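Local coordinates for protein putative metal-dependent hydrolase (Bacillus subtilis, PDB 6KNS) that is a zinc-binding protein of the metallo-beta-lactamase fold, probably a hydrolase and possibly an endoribonuclease acting on tRNA 3' ends, at residues K8-G13 with L29-D34; Y35-D40 with A60-H65. All blocks are in the same frame, centred on the assembly; numbering follows the deposited sequence.

From the N terminus, the strand holding 8-13 is followed by a long, mostly irregular loop before 29-34 returns beside it, so interaction 1 closes the first antiparallel loop. A short turn through G33 and D34 leads straight into 35-40, which opens interaction 2; its loop contains helix 45-49 and closes at 60-65. The two contacts are therefore in series, neither nested nor crossed. They meet in one mixed sheet, where strands 27-32 and 35-39 are neighbours, with a probable hydrogen bond from F30 N to L37 O (2.8 Å) and F30 packed on V39. Together they tie four consecutive strands, from the calcium-binding turn to the zinc-binding H65.

Interaction 1: K8-G13 with L29-D34; sequences KVTVIG and LFQSGD. With CA (calcium ion), chain F.
K8-G13 and L29-D34 pair as antiparallel strands with axes 4.7 Å apart at 159°: the hydrogen-bonded pairs K8-Q31 and T10-L29, each with two N-H...O=C bonds, flank the non-hydrogen-bonded pair V9-F30. On the face of V9 and F30 the two side chains lie side by side. CG2 of V9 sits over the F30 ring, 3.9 Å from its centroid, in a CH-pi contact, while CG1 leans on the same ring nearer its rim.

The other face is more polar. K8 has CG anti to the backbone N (chi1 -177°) and is extended beyond it, running alongside Q31 with K8 CD 4.0 Å from Q31 OE1. One water accepts from K8 NZ and donates to Q31 OE1 (2.7 Å), linking the two ends. A second water is hydrogen-bonded to T10 OG1 at 2.6 Å.

Both strands belong to a mixed sheet of the metallo-beta-lactamase fold, in which 247-249 lies on the far side of 8-13 and 35-39 beyond 29-32. Farther along, I12 and G13 both face G27 in a classic beta bulge. I12 CD1 reaches CB of L29 at 4.0 Å, and helix 45-49 packs on both side chains. Beyond S32 the chain turns at G33, whose phi is positive, and D34 O binds a calcium ion at 2.8 Å together with a water, K57 O and D59 OD2.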
loop_
_atom_site.group_PDB
_atom_site.type_symbol
_atom_site.label_atom_id
_atom_site.label_comp_id
_atom_site.label_asym_id
_atom_site.label_seq_id
_atom_site.Cartn_x
_atom_site.Cartn_y
_atom_site.Cartn_z
ATOM N N LYS A 8 -5.772 13.405 20.085
ATOM C CA LYS A 8 -5.807 13.980 18.726
ATOM C C LYS A 8 -5.883 12.852 17.705
ATOM O O LYS A 8 -5.026 12.002 17.688
ATOM C CB LYS A 8 -4.556 14.819 18.479
ATOM C CG LYS A 8 -4.512 15.528 17.134
ATOM C CD LYS A 8 -3.158 16.213 16.880
ATOM C CE LYS A 8 -3.246 17.128 15.649
ATOM N NZ LYS A 8 -1.974 17.852 15.325
ATOM N N VAL A 9 -6.930 12.844 16.892
ATOM C CA VAL A 9 -7.161 11.819 15.909
ATOM C C VAL A 9 -6.986 12.448 14.525
ATOM O O VAL A 9 -7.633 13.462 14.229
ATOM C CB VAL A 9 -8.577 11.223 16.009
ATOM C CG1 VAL A 9 -8.789 10.162 14.891
ATOM C CG2 VAL A 9 -8.850 10.616 17.450
ATOM N N THR A 10 -6.097 11.875 13.704
ATOM C CA THR A 10 -5.887 12.354 12.331
ATOM C C THR A 10 -6.247 11.249 11.346
ATOM O O THR A 10 -5.690 10.147 11.424
ATOM C CB THR A 10 -4.444 12.767 12.065
ATOM O OG1 THR A 10 -4.026 13.710 13.048
ATOM C CG2 THR A 10 -4.289 13.400 10.617
ATOM N N VAL A 11 -7.185 11.513 10.436
ATOM C CA VAL A 11 -7.516 10.493 9.436
ATOM C C VAL A 11 -6.353 10.409 8.446
ATOM O O VAL A 11 -5.910 11.411 7.938
ATOM C CB VAL A 11 -8.818 10.817 8.699
ATOM C CG1 VAL A 11 -9.093 9.792 7.604
ATOM C CG2 VAL A 11 -9.994 10.906 9.702
ATOM N N ILE A 12 -5.826 9.216 8.234
ATOM C CA ILE A 12 -4.700 9.029 7.316
ATOM C C ILE A 12 -5.240 8.542 6.003
ATOM O O ILE A 12 -4.790 8.978 4.951
ATOM C CB ILE A 12 -3.665 8.051 7.842
ATOM C CG1 ILE A 12 -3.196 8.495 9.224
ATOM C CG2 ILE A 12 -2.469 7.974 6.860
ATOM C CD1 ILE A 12 -2.537 9.862 9.271
ATOM N N GLY A 13 -6.243 7.662 6.048
ATOM C CA GLY A 13 -6.902 7.253 4.786
ATOM C C GLY A 13 -8.302 6.758 5.092
ATOM O O GLY A 13 -8.566 6.251 6.182
ATOM N N LEU A 29 -4.725 7.861 12.867
ATOM C CA LEU A 29 -3.639 8.126 13.782
ATOM C C LEU A 29 -4.208 8.722 15.065
ATOM O O LEU A 29 -4.780 9.811 15.043
ATOM C CB LEU A 29 -2.636 9.078 13.148
ATOM C CG LEU A 29 -1.540 9.697 14.035
ATOM C CD1 LEU A 29 -0.602 8.671 14.636
ATOM C CD2 LEU A 29 -0.741 10.665 13.205
ATOM N N PHE A 30 -4.019 8.003 16.175
ATOM C CA PHE A 30 -4.425 8.472 17.488
ATOM C C PHE A 30 -3.207 8.885 18.278
ATOM O O PHE A 30 -2.286 8.112 18.428
ATOM C CB PHE A 30 -5.137 7.359 18.239
ATOM C CG PHE A 30 -6.535 7.087 17.755
ATOM C CD1 PHE A 30 -6.753 6.534 16.523
ATOM C CD2 PHE A 30 -7.628 7.388 18.565
ATOM C CE1 PHE A 30 -8.034 6.275 16.098
ATOM C CE2 PHE A 30 -8.907 7.124 18.154
ATOM C CZ PHE A 30 -9.122 6.581 16.925
ATOM N N GLN A 31 -3.209 10.110 18.796
ATOM C CA GLN A 31 -2.074 10.619 19.522
ATOM C C GLN A 31 -2.456 11.147 20.859
ATOM O O GLN A 31 -3.502 11.763 21.020
ATOM C CB GLN A 31 -1.354 11.713 18.729
ATOM C CG GLN A 31 -0.674 11.188 17.464
ATOM C CD GLN A 31 -0.045 12.308 16.640
ATOM O OE1 GLN A 31 -0.741 13.168 16.048
ATOM N NE2 GLN A 31 1.272 12.323 16.626
ATOM N N SER A 32 -1.565 10.927 21.818
ATOM C CA SER A 32 -1.669 11.528 23.135
ATOM C C SER A 32 -0.271 11.800 23.707
ATOM O O SER A 32 0.487 10.859 24.002
ATOM C CB SER A 32 -2.432 10.585 24.080
ATOM O OG SER A 32 -2.546 11.148 25.378
ATOM N N GLY A 33 0.057 13.078 23.889
ATOM C CA GLY A 33 1.386 13.469 24.333
ATOM C C GLY A 33 2.369 12.912 23.334
ATOM O O GLY A 33 2.165 13.094 22.148
ATOM N N ASP A 34 3.390 12.181 23.796
ATOM C CA ASP A 34 4.374 11.527 22.883
ATOM C C ASP A 34 3.951 10.167 22.307
ATOM O O ASP A 34 4.664 9.605 21.480
ATOM C CB ASP A 34 5.730 11.331 23.575
ATOM C CG ASP A 34 6.513 12.616 23.696
ATOM O OD1 ASP A 34 6.273 13.538 22.874
ATOM O OD2 ASP A 34 7.377 12.705 24.622
HETATM CA CA CA F . 6.456 7.913 20.194
HETATM O O HOH W 1 -0.287 15.262 14.464
HETATM O O HOH W 2 -3.360 12.683 15.327
HETATM O O HOH W 3 4.819 9.256 18.792
#

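Interaction 2: Y35-D40 with A60-H65; sequences YSLLVD and AVILSH. With ZN (zinc ion), chain H.
L37, V39, A60 and I62 share one face of a parallel strand pair, joined through helix 45-49 as a beta-alpha-beta unit of the metallo-beta-lactamase fold. The small A60 is the hollow here: its CB receives Y35 OH at 3.5 Å and L37 CD1 at 3.8 Å. The same L37 methyl reaches on to CG2 of I62, which also packs against V39 CG2 (3.7 Å), the two branched side chains lying side by side. Strands 131-137 and 145-150 of the second sheet pack over this row. On the reverse face V61 CG2 rests near L38 CB, and V61 CG1 sits 3.6 Å from L38 O.

Four backbone hydrogen bonds join the strands, the first given by A60 N to S36 O and the last by D40 N to I62 O. Past them D40 CG stands anti to its carbonyl carbon (chi1 -71°), turning the carboxylate across to S64. Both oxygens use syn lone pairs: OD1 takes S64 N and OD2 takes S64 OG (2.8 Å), a two-point grip that fixes the carboxylate's rotation. OD2 is also hydrogen-bonded to H70 and Y158. S64 OG in turn accepts H65 ND1, nearly in the ring plane, which orients the imidazole with NE2 2.3 Å from the zinc ion.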
loop_
_atom_site.group_PDB
_atom_site.type_symbol
_atom_site.label_atom_id
_atom_site.label_comp_id
_atom_site.label_asym_id
_atom_site.label_seq_id
_atom_site.Cartn_x
_atom_site.Cartn_y
_atom_site.Cartn_z
ATOM N N TYR A 35 2.802 9.654 22.743
ATOM C CA TYR A 35 2.310 8.365 22.268
ATOM C C TYR A 35 1.554 8.492 20.956
ATOM O O TYR A 35 0.729 9.407 20.805
ATOM C CB TYR A 35 1.410 7.717 23.319
ATOM C CG TYR A 35 1.245 6.230 23.130
ATOM C CD1 TYR A 35 0.105 5.727 22.517
ATOM C CD2 TYR A 35 2.229 5.327 23.572
ATOM C CE1 TYR A 35 -0.069 4.383 22.336
ATOM C CE2 TYR A 35 2.065 3.946 23.392
ATOM C CZ TYR A 35 0.901 3.495 22.763
ATOM O OH TYR A 35 0.664 2.190 22.551
ATOM N N SER A 36 1.855 7.551 20.040
ATOM C CA SER A 36 1.270 7.452 18.727
ATOM C C SER A 36 0.780 6.043 18.444
ATOM O O SER A 36 1.588 5.115 18.446
ATOM C CB SER A 36 2.306 7.794 17.649
ATOM O OG SER A 36 2.561 9.189 17.656
ATOM N N LEU A 37 -0.520 5.926 18.152
ATOM C CA LEU A 37 -1.165 4.652 17.820
ATOM C C LEU A 37 -1.788 4.718 16.430
ATOM O O LEU A 37 -2.569 5.609 16.157
ATOM C CB LEU A 37 -2.282 4.346 18.828
ATOM C CG LEU A 37 -3.167 3.112 18.636
ATOM C CD1 LEU A 37 -2.304 1.860 18.731
ATOM C CD2 LEU A 37 -4.372 3.104 19.644
ATOM N N LEU A 38 -1.464 3.762 15.580
ATOM C CA LEU A 38 -2.051 3.681 14.269
ATOM C C LEU A 38 -3.133 2.613 14.325
ATOM O O LEU A 38 -2.862 1.480 14.691
ATOM C CB LEU A 38 -0.999 3.322 13.198
ATOM C CG LEU A 38 -1.577 3.131 11.778
ATOM C CD1 LEU A 38 -2.090 4.412 11.150
ATOM C CD2 LEU A 38 -0.609 2.430 10.811
ATOM N N VAL A 39 -4.348 3.004 13.984
ATOM C CA VAL A 39 -5.480 2.118 13.942
ATOM C C VAL A 39 -5.754 1.814 12.469
ATOM O O VAL A 39 -6.169 2.690 11.704
ATOM C CB VAL A 39 -6.702 2.751 14.625
ATOM C CG1 VAL A 39 -7.956 1.880 14.441
ATOM C CG2 VAL A 39 -6.412 2.999 16.112
ATOM N N ASP A 40 -5.499 0.555 12.099
ATOM C CA ASP A 40 -5.537 0.056 10.721
ATOM C C ASP A 40 -4.435 0.651 9.877
ATOM O O ASP A 40 -3.937 1.760 10.163
ATOM C CB ASP A 40 -6.948 0.158 10.069
ATOM C CG ASP A 40 -7.928 -0.858 10.672
ATOM O OD1 ASP A 40 -7.473 -1.765 11.402
ATOM O OD2 ASP A 40 -9.139 -0.767 10.456
ATOM N N ALA A 60 2.626 2.003 18.440
ATOM C CA ALA A 60 1.870 0.765 18.300
ATOM C C ALA A 60 0.918 0.871 17.145
ATOM O O ALA A 60 0.589 1.960 16.714
ATOM C CB ALA A 60 1.110 0.442 19.610
ATOM N N VAL A 61 0.531 -0.284 16.631
ATOM C CA VAL A 61 -0.468 -0.417 15.603
ATOM C C VAL A 61 -1.531 -1.372 16.149
ATOM O O VAL A 61 -1.209 -2.290 16.885
ATOM C CB VAL A 61 0.127 -1.008 14.330
ATOM C CG1 VAL A 61 -0.959 -1.218 13.255
ATOM C CG2 VAL A 61 1.264 -0.115 13.796
ATOM N N ILE A 62 -2.790 -1.145 15.779
ATOM C CA ILE A 62 -3.868 -2.104 16.056
ATOM C C ILE A 62 -4.737 -2.230 14.814
ATOM O O ILE A 62 -5.017 -1.214 14.144
ATOM C CB ILE A 62 -4.717 -1.719 17.306
ATOM C CG1 ILE A 62 -5.804 -2.761 17.570
ATOM C CG2 ILE A 62 -5.418 -0.382 17.128
ATOM C CD1 ILE A 62 -6.326 -2.680 19.028
ATOM N N LEU A 63 -5.117 -3.470 14.525
ATOM C CA LEU A 63 -5.813 -3.872 13.324
ATOM C C LEU A 63 -7.212 -4.422 13.629
ATOM O O LEU A 63 -7.358 -5.334 14.418
ATOM C CB LEU A 63 -5.015 -4.978 12.645
ATOM C CG LEU A 63 -3.599 -4.573 12.254
ATOM C CD1 LEU A 63 -2.915 -5.786 11.593
ATOM C CD2 LEU A 63 -3.587 -3.323 11.303
ATOM N N SER A 64 -8.246 -3.819 13.031
ATOM C CA SER A 64 -9.624 -4.242 13.291
ATOM C C SER A 64 -9.892 -5.625 12.663
ATOM O O SER A 64 -10.631 -6.432 13.233
ATOM C CB SER A 64 -10.621 -3.256 12.691
ATOM O OG SER A 64 -10.370 -3.097 11.295
ATOM N N HIS A 65 -9.312 -5.863 11.493
ATOM C CA HIS A 65 -9.490 -7.102 10.769
ATOM C C HIS A 65 -8.496 -7.205 9.622
ATOM O O HIS A 65 -7.742 -6.250 9.368
ATOM C CB HIS A 65 -10.928 -7.272 10.282
ATOM C CG HIS A 65 -11.373 -6.341 9.183
ATOM N ND1 HIS A 65 -11.437 -4.970 9.329
ATOM C CD2 HIS A 65 -11.903 -6.616 7.960
ATOM C CE1 HIS A 65 -11.960 -4.448 8.227
ATOM N NE2 HIS A 65 -12.246 -5.423 7.381
HETATM ZN ZN ZN H . -13.635 -5.366 5.596
#